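Local coordinates for D-alanyl transferase DltD (Enterococcus faecium TX0133A04, PDB 6PFX), which probably takes part in transferring D-alanine to lipoteichoic acid during cell wall biogenesis in this Gram-positive bacterium, at residues Y39-G44 with D91-K96; D265-P270 with Q389-L394. All blocks are in the same frame, centred on the assembly; numbering follows the deposited sequence.

Overall arrangement
Both segments of contact 1 precede those of contact 2 in the chain, and the two contacts lie on opposite sides of the chain's centre, with their own centres about 29 Å apart and nearest atoms about 15 Å apart. Contact 1 is buried at the parallel sheet, where its strand 39-43 meets the loop that runs from helix 79-89 into the neighbouring strand 97-101. Contact 2 is at the surface, where the loop before helix 271-284 meets the C-terminal segment after helix 384-388, both of them touching helix 308-323. One therefore belongs to the central alpha/beta core of an SGNH-hydrolase-like fold, while the other ties the chain's end to its periphery.

Contact 1 (Y39-G44 with D91-K96); sequences YIPFFG and DAMKNK
Lys-96 supplies the polar link to strand 39-43: its NZ donates to the backbone O of Tyr-39 at 2.7 Å. The ammonium approaches nearly head-on, with a C=O...N angle of 160°. Two successive bends in the lysine chain (chi3 76°, chi4 80°) turn its end back onto the strand. NZ also bonds to the carbonyl of Leu-34, in the last turn of helix 28-35, so two carbonyls hold the charged group, and the helix end would probably help to stabilise it.

The remaining touches are apolar. The Pro-41 ring lies against both ends of the turn, its CD 3.9 Å from Lys-96 CE and its CG 4.1 Å from Met-93 SD. Met-93 bends at both its second and third torsions, which carries the methyl to the rim of the Phe-43 ring. There CE comes within 4.1 Å of Phe-43 CE2, near the ring plane. Val-98 backs this cluster, touching Pro-41, Phe-43 and Met-93.

Backbone bonding shapes the loop itself. Lys-96 N returns to Met-93 O at 3.2 Å, closing a type II turn, and Asn-287 ND2 binds the carbonyls of both Met-93 and Lys-96. The turn feeds strand 97-101 into place beside strand 39-43, an alpha-to-beta connection in the parallel sheet of the SGNH-hydrolase fold, in which the nucleophilic serine generally follows the first strand.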
loop_
_atom_site.group_PDB
_atom_site.type_symbol
_atom_site.label_atom_id
_atom_site.label_comp_id
_atom_site.label_asym_id
_atom_site.label_seq_id
_atom_site.Cartn_x
_atom_site.Cartn_y
_atom_site.Cartn_z
ATOM N N TYR A 39 -14.621 9.414 -2.057
ATOM C CA TYR A 39 -13.731 8.258 -2.118
ATOM C C TYR A 39 -12.307 8.648 -1.749
ATOM O O TYR A 39 -11.684 9.483 -2.418
ATOM C CB TYR A 39 -13.779 7.589 -3.492
ATOM C CG TYR A 39 -15.026 6.779 -3.659
ATOM C CD1 TYR A 39 -15.209 5.607 -2.943
ATOM C CD2 TYR A 39 -16.029 7.192 -4.513
ATOM C CE1 TYR A 39 -16.357 4.874 -3.071
ATOM C CE2 TYR A 39 -17.176 6.463 -4.654
ATOM C CZ TYR A 39 -17.343 5.306 -3.926
ATOM O OH TYR A 39 -18.494 4.570 -4.057
ATOM N N ILE A 40 -11.796 8.028 -0.692
ATOM C CA ILE A 40 -10.452 8.272 -0.183
ATOM C C ILE A 40 -9.604 7.037 -0.493
ATOM O O ILE A 40 -9.946 5.933 -0.049
ATOM C CB ILE A 40 -10.466 8.573 1.330
ATOM C CG1 ILE A 40 -11.246 9.864 1.634
ATOM C CG2 ILE A 40 -9.028 8.589 1.886
ATOM C CD1 ILE A 40 -10.737 11.134 0.919
ATOM N N PRO A 41 -8.511 7.168 -1.246
ATOM C CA PRO A 41 -7.727 5.965 -1.573
ATOM C C PRO A 41 -6.991 5.441 -0.346
ATOM O O PRO A 41 -6.410 6.212 0.423
ATOM C CB PRO A 41 -6.761 6.449 -2.663
ATOM C CG PRO A 41 -6.586 7.914 -2.368
ATOM C CD PRO A 41 -7.945 8.384 -1.873
ATOM N N PHE A 42 -7.093 4.124 -0.136
ATOM C CA PHE A 42 -6.336 3.387 0.875
ATOM C C PHE A 42 -5.389 2.453 0.120
ATOM O O PHE A 42 -5.834 1.497 -0.530
ATOM C CB PHE A 42 -7.250 2.557 1.773
ATOM C CG PHE A 42 -7.909 3.318 2.902
ATOM C CD1 PHE A 42 -8.723 4.417 2.664
ATOM C CD2 PHE A 42 -7.741 2.883 4.212
ATOM C CE1 PHE A 42 -9.339 5.089 3.720
ATOM C CE2 PHE A 42 -8.359 3.525 5.257
ATOM C CZ PHE A 42 -9.168 4.632 5.020
ATOM N N PHE A 43 -4.098 2.752 0.184
ATOM C CA PHE A 43 -3.061 1.959 -0.453
ATOM C C PHE A 43 -2.460 0.994 0.555
ATOM O O PHE A 43 -2.334 1.300 1.744
ATOM C CB PHE A 43 -1.938 2.849 -1.001
ATOM C CG PHE A 43 -2.364 3.750 -2.128
ATOM C CD1 PHE A 43 -2.365 3.296 -3.439
ATOM C CD2 PHE A 43 -2.759 5.056 -1.880
ATOM C CE1 PHE A 43 -2.763 4.125 -4.472
ATOM C CE2 PHE A 43 -3.164 5.876 -2.909
ATOM C CZ PHE A 43 -3.154 5.415 -4.204
ATOM N N GLY A 44 -2.053 -0.166 0.058
ATOM C CA GLY A 44 -1.466 -1.160 0.926
ATOM C C GLY A 44 -1.272 -2.487 0.229
ATOM O O GLY A 44 -0.723 -2.536 -0.874
ATOM N N ASP A 91 -4.604 13.773 -12.494
ATOM C CA ASP A 91 -5.200 14.866 -11.744
ATOM C C ASP A 91 -6.330 14.416 -10.832
ATOM O O ASP A 91 -6.753 15.199 -9.974
ATOM C CB ASP A 91 -5.757 15.936 -12.690
ATOM C CG ASP A 91 -4.677 16.792 -13.302
ATOM O OD1 ASP A 91 -3.516 16.693 -12.853
ATOM O OD2 ASP A 91 -4.990 17.565 -14.231
ATOM N N ALA A 92 -6.867 13.208 -11.028
ATOM C CA ALA A 92 -7.922 12.728 -10.143
ATOM C C ALA A 92 -7.436 12.670 -8.705
ATOM O O ALA A 92 -8.242 12.753 -7.772
ATOM C CB ALA A 92 -8.426 11.363 -10.609
ATOM N N MET A 93 -6.127 12.544 -8.504
ATOM C CA MET A 93 -5.569 12.478 -7.165
ATOM C C MET A 93 -5.208 13.834 -6.583
ATOM O O MET A 93 -4.838 13.904 -5.410
ATOM C CB MET A 93 -4.298 11.620 -7.171
ATOM C CG MET A 93 -4.569 10.174 -7.367
ATOM S SD MET A 93 -5.073 9.444 -5.809
ATOM C CE MET A 93 -3.546 9.498 -4.852
ATOM N N LYS A 94 -5.290 14.910 -7.353
ATOM C CA LYS A 94 -4.786 16.183 -6.864
ATOM C C LYS A 94 -5.484 16.568 -5.562
ATOM O O LYS A 94 -6.716 16.540 -5.463
ATOM C CB LYS A 94 -5.006 17.265 -7.923
ATOM C CG LYS A 94 -4.413 18.623 -7.541
ATOM C CD LYS A 94 -4.649 19.688 -8.597
ATOM C CE LYS A 94 -4.042 21.016 -8.164
ATOM N NZ LYS A 94 -4.278 22.082 -9.173
ATOM N N ASN A 95 -4.689 16.921 -4.558
ATOM C CA ASN A 95 -5.149 17.490 -3.302
ATOM C C ASN A 95 -5.928 16.513 -2.427
ATOM O O ASN A 95 -6.430 16.917 -1.378
ATOM C CB ASN A 95 -6.017 18.744 -3.511
ATOM C CG ASN A 95 -5.256 19.883 -4.138
ATOM O OD1 ASN A 95 -5.731 20.520 -5.077
ATOM N ND2 ASN A 95 -4.081 20.168 -3.603
ATOM N N LYS A 96 -6.046 15.249 -2.804
ATOM C CA LYS A 96 -6.794 14.326 -1.967
ATOM C C LYS A 96 -6.020 13.924 -0.712
ATOM O O LYS A 96 -4.785 13.881 -0.679
ATOM C CB LYS A 96 -7.167 13.073 -2.761
ATOM C CG LYS A 96 -8.174 13.341 -3.881
ATOM C CD LYS A 96 -8.666 12.064 -4.539
ATOM C CE LYS A 96 -9.678 11.330 -3.671
ATOM N NZ LYS A 96 -11.084 11.841 -3.686
#

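Contact 2 (D265-P270 with Q389-L394); sequences DYRFSP and QIPDKL
OD1 of Asp-265 is gripped twice by Arg-267, the residue that also reaches across to Ile-390 and Pro-391. Arg-267 NE donates to OD1 at 2.9 Å along a nearly straight line (168°), using the oxygen's syn lone pair. The backbone N of Arg-267 comes to the same OD1 from above the carboxylate, 37° out of its plane, at 3.1 Å, and so closes an Asx turn. Arg-267 NH2 meanwhile takes Asp-265 OD2 at 2.8 Å, again on the syn side. This side-on salt bridge lies almost in the guanidinium plane and fixes the rotation of that group.

Held this way, Arg-267 directs NH1 toward the C-terminal segment. A water accepts from NH1 and donates to Asp-392 OD1 at 2.7 Å, joining opposite charges that do not pair directly. The arginine chain and the Pro-391 ring cross at about a right angle, with Arg-267 CD 4.0 Å from Pro-391 CG. Here the loop leading into helix 271-284 meets the tail beyond helix 384-388, and Lys-317 of helix 308-323 bonds to the carbonyls of both Arg-267 and Gln-389.

Phe-268 lays one ring face over CB of Arg-267 and presents an edge to the C-terminal segment. Its CE1 is 3.6 Å from Gln-389 O, close to the ring plane. The Ile-390 side chain runs at a slant to that of Phe-268, with its CG1 3.9 Å from the same CE1.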
loop_
_atom_site.group_PDB
_atom_site.type_symbol
_atom_site.label_atom_id
_atom_site.label_comp_id
_atom_site.label_asym_id
_atom_site.label_seq_id
_atom_site.Cartn_x
_atom_site.Cartn_y
_atom_site.Cartn_z
ATOM N N ASP A 265 16.028 -9.583 7.261
ATOM C CA ASP A 265 16.397 -8.179 7.420
ATOM C C ASP A 265 15.588 -7.401 6.397
ATOM O O ASP A 265 15.607 -7.751 5.213
ATOM C CB ASP A 265 17.906 -7.982 7.192
ATOM C CG ASP A 265 18.455 -6.718 7.871
ATOM O OD1 ASP A 265 17.688 -5.752 8.071
ATOM O OD2 ASP A 265 19.658 -6.677 8.201
ATOM N N TYR A 266 14.843 -6.398 6.866
ATOM C CA TYR A 266 14.058 -5.519 6.007
ATOM C C TYR A 266 14.636 -4.106 5.936
ATOM O O TYR A 266 13.929 -3.164 5.552
ATOM C CB TYR A 266 12.616 -5.454 6.519
ATOM C CG TYR A 266 11.863 -6.766 6.630
ATOM C CD1 TYR A 266 12.043 -7.782 5.702
ATOM C CD2 TYR A 266 10.921 -6.959 7.640
ATOM C CE1 TYR A 266 11.337 -8.973 5.798
ATOM C CE2 TYR A 266 10.214 -8.143 7.740
ATOM C CZ TYR A 266 10.405 -9.138 6.810
ATOM O OH TYR A 266 9.682 -10.312 6.945
ATOM N N ARG A 267 15.904 -3.938 6.293
ATOM C CA ARG A 267 16.469 -2.601 6.354
ATOM C C ARG A 267 17.150 -2.201 5.058
ATOM O O ARG A 267 17.469 -1.020 4.902
ATOM C CB ARG A 267 17.448 -2.466 7.523
ATOM C CG ARG A 267 16.782 -2.607 8.893
ATOM C CD ARG A 267 17.773 -2.689 10.049
ATOM N NE ARG A 267 18.756 -3.723 9.769
ATOM C CZ ARG A 267 20.025 -3.676 10.150
ATOM N NH1 ARG A 267 20.493 -2.650 10.840
ATOM N NH2 ARG A 267 20.849 -4.641 9.795
ATOM N N PHE A 268 17.344 -3.135 4.122
ATOM C CA PHE A 268 18.114 -2.892 2.897
ATOM C C PHE A 268 17.312 -3.403 1.712
ATOM O O PHE A 268 17.023 -4.598 1.642
ATOM C CB PHE A 268 19.467 -3.633 2.953
ATOM C CG PHE A 268 20.210 -3.394 4.216
ATOM C CD1 PHE A 268 20.610 -2.128 4.564
ATOM C CD2 PHE A 268 20.466 -4.430 5.089
ATOM C CE1 PHE A 268 21.262 -1.904 5.760
ATOM C CE2 PHE A 268 21.123 -4.211 6.268
ATOM C CZ PHE A 268 21.512 -2.953 6.615
ATOM N N SER A 269 16.946 -2.514 0.777
ATOM C CA SER A 269 16.072 -2.998 -0.288
ATOM C C SER A 269 15.926 -1.991 -1.412
ATOM O O SER A 269 15.914 -0.787 -1.141
ATOM C CB SER A 269 14.661 -3.205 0.291
ATOM O OG SER A 269 13.762 -3.770 -0.643
ATOM N N PRO A 270 15.771 -2.441 -2.666
ATOM C CA PRO A 270 15.281 -1.535 -3.718
ATOM C C PRO A 270 13.939 -0.938 -3.383
ATOM O O PRO A 270 13.602 0.116 -3.922
ATOM C CB PRO A 270 15.167 -2.439 -4.957
ATOM C CG PRO A 270 16.079 -3.602 -4.661
ATOM C CD PRO A 270 16.020 -3.802 -3.178
ATOM N N GLN A 389 21.587 1.876 3.131
ATOM C CA GLN A 389 21.942 2.690 4.287
ATOM C C GLN A 389 21.540 1.996 5.581
ATOM O O GLN A 389 20.384 1.603 5.747
ATOM C CB GLN A 389 21.206 4.031 4.193
ATOM C CG GLN A 389 21.211 4.870 5.472
ATOM C CD GLN A 389 22.346 5.866 5.526
ATOM O OE1 GLN A 389 22.585 6.607 4.575
ATOM N NE2 GLN A 389 23.040 5.903 6.652
ATOM N N ILE A 390 22.479 1.899 6.516
ATOM C CA ILE A 390 22.171 1.381 7.857
ATOM C C ILE A 390 21.476 2.470 8.650
ATOM O O ILE A 390 21.963 3.612 8.686
ATOM C CB ILE A 390 23.458 0.920 8.550
ATOM C CG1 ILE A 390 24.171 -0.117 7.681
ATOM C CG2 ILE A 390 23.130 0.357 9.925
ATOM C CD1 ILE A 390 25.493 -0.633 8.263
ATOM N N PRO A 391 20.345 2.181 9.314
ATOM C CA PRO A 391 19.571 3.256 9.953
ATOM C C PRO A 391 20.235 3.913 11.154
ATOM O O PRO A 391 19.863 5.040 11.498
ATOM C CB PRO A 391 18.273 2.555 10.401
ATOM C CG PRO A 391 18.192 1.319 9.650
ATOM C CD PRO A 391 19.600 0.906 9.285
ATOM N N ASP A 392 21.182 3.249 11.822
ATOM C CA ASP A 392 21.532 3.650 13.180
ATOM C C ASP A 392 22.178 5.026 13.259
ATOM O O ASP A 392 22.017 5.718 14.270
ATOM C CB ASP A 392 22.479 2.627 13.805
ATOM C CG ASP A 392 21.867 1.257 13.906
ATOM O OD1 ASP A 392 21.132 0.864 12.973
ATOM O OD2 ASP A 392 22.146 0.566 14.912
ATOM N N LYS A 393 22.924 5.436 12.245
ATOM C CA LYS A 393 23.563 6.747 12.283
ATOM C C LYS A 393 22.672 7.875 11.787
ATOM O O LYS A 393 23.062 9.044 11.892
ATOM C CB LYS A 393 24.886 6.695 11.523
ATOM C CG LYS A 393 25.958 5.981 12.341
ATOM C CD LYS A 393 27.176 5.623 11.516
ATOM C CE LYS A 393 28.456 5.737 12.342
ATOM N NZ LYS A 393 29.664 5.343 11.561
ATOM N N LEU A 394 21.470 7.574 11.310
ATOM C CA LEU A 394 20.603 8.624 10.803
ATOM C C LEU A 394 20.139 9.520 11.939
ATOM O O LEU A 394 19.776 9.045 13.019
ATOM C CB LEU A 394 19.376 8.022 10.137
ATOM C CG LEU A 394 19.650 7.240 8.864
ATOM C CD1 LEU A 394 18.380 6.585 8.376
ATOM C CD2 LEU A 394 20.253 8.130 7.776
HETATM O O HOH W 1 19.086 -0.819 12.543
#